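Local coordinates for uncharacterized conserved protein (PDB 3FRM) that is of unknown function but probably has an acetyltransferase-like (GNAT) fold, and binds a sodium ion in the crystal, at residues P48-I57 against V85-F95. Numbering follows the deposited sequence.
Sequences PTMNQWLKDI and VLLEKIRELGF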
loop_
_atom_site.group_PDB
_atom_site.type_symbol
_atom_site.label_atom_id
_atom_site.label_comp_id
_atom_site.label_asym_id
_atom_site.label_seq_id
_atom_site.Cartn_x
_atom_site.Cartn_y
_atom_site.Cartn_z
ATOM N N PRO A 48 2.718 22.453 14.621
ATOM C CA PRO A 48 1.935 23.264 15.531
ATOM C C PRO A 48 1.780 22.546 16.874
ATOM O O PRO A 48 1.719 21.339 16.889
ATOM C CB PRO A 48 0.571 23.353 14.822
ATOM C CG PRO A 48 0.463 22.124 14.012
ATOM C CD PRO A 48 1.894 21.873 13.546
ATOM N N THR A 49 1.725 23.253 17.995
ATOM C CA THR A 49 1.168 22.637 19.181
ATOM C C THR A 49 -0.330 22.455 18.939
ATOM O O THR A 49 -0.939 23.047 18.013
ATOM C CB THR A 49 1.258 23.528 20.394
ATOM O OG1 THR A 49 0.231 24.531 20.321
ATOM C CG2 THR A 49 2.607 24.166 20.491
HETATM N N MSE A 50 -0.919 21.640 19.801
HETATM C CA MSE A 50 -2.328 21.386 19.821
HETATM C C MSE A 50 -3.101 22.675 19.808
HETATM O O MSE A 50 -4.018 22.793 19.022
HETATM C CB MSE A 50 -2.678 20.545 21.028
HETATM C CG MSE A 50 -3.846 19.618 20.815
HETATM SE SE MSE A 50 -5.357 20.210 21.876
HETATM C CE MSE A 50 -5.100 19.410 23.642
ATOM N N ASN A 51 -2.709 23.648 20.631
ATOM C CA ASN A 51 -3.404 24.959 20.730
ATOM C C ASN A 51 -3.301 25.799 19.477
ATOM O O ASN A 51 -4.264 26.403 19.077
ATOM C CB ASN A 51 -2.831 25.787 21.879
ATOM C CG ASN A 51 -3.064 25.152 23.227
ATOM O OD1 ASN A 51 -4.144 24.626 23.485
ATOM N ND2 ASN A 51 -2.057 25.225 24.124
ATOM N N GLN A 52 -2.098 25.843 18.900
ATOM C CA GLN A 52 -1.864 26.431 17.600
ATOM C C GLN A 52 -2.809 25.818 16.582
ATOM O O GLN A 52 -3.490 26.532 15.859
ATOM C CB GLN A 52 -0.459 26.117 17.121
ATOM C CG GLN A 52 0.493 27.258 17.028
ATOM C CD GLN A 52 -0.021 28.526 16.341
ATOM O OE1 GLN A 52 0.636 29.559 16.418
ATOM N NE2 GLN A 52 -1.160 28.461 15.671
ATOM N N TRP A 53 -2.836 24.487 16.533
ATOM C CA TRP A 53 -3.663 23.773 15.567
ATOM C C TRP A 53 -5.128 24.157 15.648
ATOM O O TRP A 53 -5.791 24.255 14.606
ATOM C CB TRP A 53 -3.478 22.221 15.634
ATOM C CG TRP A 53 -4.257 21.501 14.533
ATOM C CD1 TRP A 53 -4.038 21.602 13.177
ATOM C CD2 TRP A 53 -5.398 20.632 14.684
ATOM N NE1 TRP A 53 -4.958 20.842 12.490
ATOM C CE2 TRP A 53 -5.794 20.234 13.386
ATOM C CE3 TRP A 53 -6.093 20.127 15.786
ATOM C CZ2 TRP A 53 -6.889 19.383 13.149
ATOM C CZ3 TRP A 53 -7.167 19.266 15.560
ATOM C CH2 TRP A 53 -7.554 18.894 14.228
ATOM N N LEU A 54 -5.624 24.394 16.864
ATOM C CA LEU A 54 -7.036 24.825 17.074
ATOM C C LEU A 54 -7.338 26.180 16.458
ATOM O O LEU A 54 -8.409 26.412 15.829
ATOM C CB LEU A 54 -7.352 24.888 18.572
ATOM C CG LEU A 54 -8.052 23.687 19.197
ATOM C CD1 LEU A 54 -7.914 22.403 18.409
ATOM C CD2 LEU A 54 -7.596 23.489 20.653
ATOM N N LYS A 55 -6.377 27.077 16.675
ATOM C CA LYS A 55 -6.397 28.399 16.096
ATOM C C LYS A 55 -6.330 28.315 14.580
ATOM O O LYS A 55 -7.045 29.047 13.920
ATOM C CB LYS A 55 -5.245 29.233 16.659
ATOM C CG LYS A 55 -5.534 29.818 18.046
ATOM C CD LYS A 55 -4.278 30.195 18.777
ATOM C CE LYS A 55 -4.598 30.402 20.249
ATOM N NZ LYS A 55 -3.388 30.166 21.145
ATOM N N ASP A 56 -5.550 27.374 14.043
ATOM C CA ASP A 56 -5.365 27.248 12.599
ATOM C C ASP A 56 -6.624 26.644 11.973
ATOM O O ASP A 56 -7.008 26.965 10.836
ATOM C CB ASP A 56 -4.148 26.395 12.280
ATOM C CG ASP A 56 -2.827 26.995 12.801
ATOM O OD1 ASP A 56 -2.740 28.206 13.073
ATOM O OD2 ASP A 56 -1.832 26.241 12.898
ATOM N N ILE A 57 -7.299 25.791 12.734
ATOM C CA ILE A 57 -8.616 25.313 12.307
ATOM C C ILE A 57 -9.561 26.437 12.051
ATOM O O ILE A 57 -10.333 26.395 11.084
ATOM C CB ILE A 57 -9.240 24.372 13.326
ATOM C CG1 ILE A 57 -8.779 22.961 12.997
ATOM C CG2 ILE A 57 -10.771 24.382 13.252
ATOM C CD1 ILE A 57 -8.627 22.106 14.211
ATOM N N VAL A 85 -1.025 14.034 21.943
ATOM C CA VAL A 85 -2.054 14.928 22.386
ATOM C C VAL A 85 -2.811 15.553 21.192
ATOM O O VAL A 85 -4.079 15.715 21.230
ATOM C CB VAL A 85 -1.456 15.958 23.316
ATOM C CG1 VAL A 85 -2.542 16.927 23.792
ATOM C CG2 VAL A 85 -0.779 15.236 24.512
ATOM N N LEU A 86 -2.047 15.831 20.123
ATOM C CA LEU A 86 -2.594 16.432 18.930
ATOM C C LEU A 86 -3.308 15.364 18.087
ATOM O O LEU A 86 -4.370 15.628 17.493
ATOM C CB LEU A 86 -1.483 17.149 18.162
ATOM C CG LEU A 86 -1.819 17.639 16.739
ATOM C CD1 LEU A 86 -2.972 18.569 16.781
ATOM C CD2 LEU A 86 -0.660 18.327 16.081
ATOM N N LEU A 87 -2.730 14.154 18.007
ATOM C CA LEU A 87 -3.421 13.056 17.341
ATOM C C LEU A 87 -4.777 12.915 17.989
ATOM O O LEU A 87 -5.787 12.797 17.298
ATOM C CB LEU A 87 -2.694 11.739 17.489
ATOM C CG LEU A 87 -1.544 11.497 16.493
ATOM C CD1 LEU A 87 -0.727 10.254 16.940
ATOM C CD2 LEU A 87 -2.044 11.374 15.041
ATOM N N GLU A 88 -4.780 12.931 19.313
ATOM C CA GLU A 88 -5.970 12.689 20.058
ATOM C C GLU A 88 -7.024 13.724 19.710
ATOM O O GLU A 88 -8.180 13.378 19.466
ATOM C CB GLU A 88 -5.662 12.706 21.545
ATOM C CG GLU A 88 -6.744 12.020 22.295
ATOM C CD GLU A 88 -6.903 12.574 23.701
ATOM O OE1 GLU A 88 -7.803 12.114 24.461
ATOM O OE2 GLU A 88 -6.096 13.467 24.060
ATOM N N LYS A 89 -6.630 14.976 19.611
ATOM C CA LYS A 89 -7.560 15.990 19.188
ATOM C C LYS A 89 -8.093 15.758 17.750
ATOM O O LYS A 89 -9.317 15.919 17.476
ATOM C CB LYS A 89 -6.903 17.348 19.263
ATOM C CG LYS A 89 -7.877 18.474 18.981
ATOM C CD LYS A 89 -8.400 19.081 20.260
ATOM C CE LYS A 89 -9.200 18.122 21.053
ATOM N NZ LYS A 89 -9.206 18.618 22.437
ATOM N N ILE A 90 -7.146 15.412 16.862
ATOM C CA ILE A 90 -7.424 15.147 15.476
ATOM C C ILE A 90 -8.496 14.098 15.334
ATOM O O ILE A 90 -9.467 14.303 14.590
ATOM C CB ILE A 90 -6.134 14.728 14.674
ATOM C CG1 ILE A 90 -5.264 15.952 14.382
ATOM C CG2 ILE A 90 -6.499 14.127 13.333
ATOM C CD1 ILE A 90 -3.820 15.622 14.078
ATOM N N ARG A 91 -8.329 12.968 16.015
ATOM C CA ARG A 91 -9.385 11.955 16.030
ATOM C C ARG A 91 -10.698 12.516 16.574
ATOM O O ARG A 91 -11.707 12.336 15.961
ATOM C CB ARG A 91 -8.979 10.689 16.790
ATOM C CG ARG A 91 -8.451 9.607 15.845
ATOM C CD ARG A 91 -7.228 8.884 16.410
ATOM N NE ARG A 91 -7.319 8.856 17.868
ATOM C CZ ARG A 91 -6.278 8.952 18.694
ATOM N NH1 ARG A 91 -5.053 9.075 18.183
ATOM N NH2 ARG A 91 -6.479 8.951 20.019
ATOM N N GLU A 92 -10.670 13.250 17.674
ATOM C CA GLU A 92 -11.932 13.770 18.309
ATOM C C GLU A 92 -12.682 14.739 17.426
ATOM O O GLU A 92 -13.897 14.874 17.540
ATOM C CB GLU A 92 -11.609 14.433 19.661
ATOM C CG GLU A 92 -12.748 15.116 20.380
ATOM C CD GLU A 92 -12.272 16.107 21.459
ATOM O OE1 GLU A 92 -12.972 17.123 21.681
ATOM O OE2 GLU A 92 -11.195 15.891 22.081
ATOM N N LEU A 93 -11.985 15.427 16.536
ATOM C CA LEU A 93 -12.683 16.373 15.674
ATOM C C LEU A 93 -13.154 15.720 14.339
ATOM O O LEU A 93 -13.687 16.388 13.438
ATOM C CB LEU A 93 -11.816 17.627 15.478
ATOM C CG LEU A 93 -11.650 18.510 16.743
ATOM C CD1 LEU A 93 -10.791 19.672 16.360
ATOM C CD2 LEU A 93 -13.011 19.031 17.348
ATOM N N GLY A 94 -12.974 14.409 14.236
ATOM C CA GLY A 94 -13.503 13.652 13.145
ATOM C C GLY A 94 -12.719 13.816 11.853
ATOM O O GLY A 94 -13.347 13.929 10.773
ATOM N N PHE A 95 -11.380 13.875 11.935
ATOM C CA PHE A 95 -10.511 13.925 10.733
ATOM C C PHE A 95 -10.124 12.529 10.316
ATOM O O PHE A 95 -10.075 11.658 11.151
ATOM C CB PHE A 95 -9.190 14.699 11.004
ATOM C CG PHE A 95 -9.317 16.188 10.891
ATOM C CD1 PHE A 95 -8.881 16.837 9.748
ATOM C CD2 PHE A 95 -9.952 16.930 11.903
ATOM C CE1 PHE A 95 -9.040 18.224 9.603
ATOM C CE2 PHE A 95 -10.135 18.345 11.789
ATOM C CZ PHE A 95 -9.666 18.998 10.644
#
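Trp53 reaches from helix 50-66 into the side of helix 84-92, its indole CG anti to the backbone N (chi1 -175°). Ile90 CG1 lies over one face of the six-membered ring, a CH-pi contact 4.0 Å from the centroid, while Ile57 CD1, one turn along Trp53's own helix, covers the opposite face and touches Leu93 CD1 across the contact. The outer edge of the indole meets the face of Phe95 in a T-shaped pair, planes at 63°, with Trp53 CH2 3.6 Å from Phe95 CE2. Further round the rim, in the ring plane, Lys89 CG lies 3.6 Å from Trp53 CZ3, and Leu86 CD1 packs obliquely 3.6 Å from Trp53 CE3. A large flat ring suits a place where branched aliphatics and an aromatic close in together.

Met50, present as selenomethionine, has a flexible unbranched chain whose bends bring SE to 3.6 Å from Lys89 CD. Lys89 packs its methylenes here, while NZ forms a salt bridge with Glu92. Thr49 N-caps the first helix, OG1 accepting from Gln52 N.

Ile249 and Phe74, from sheet strands 241-251 and 72-75, also pack against Trp53. With no hydrogen bond between the segments, this side-by-side helix pair (segment axes inclined at 32°) in the DUF5613 region rests on apolar and aromatic packing.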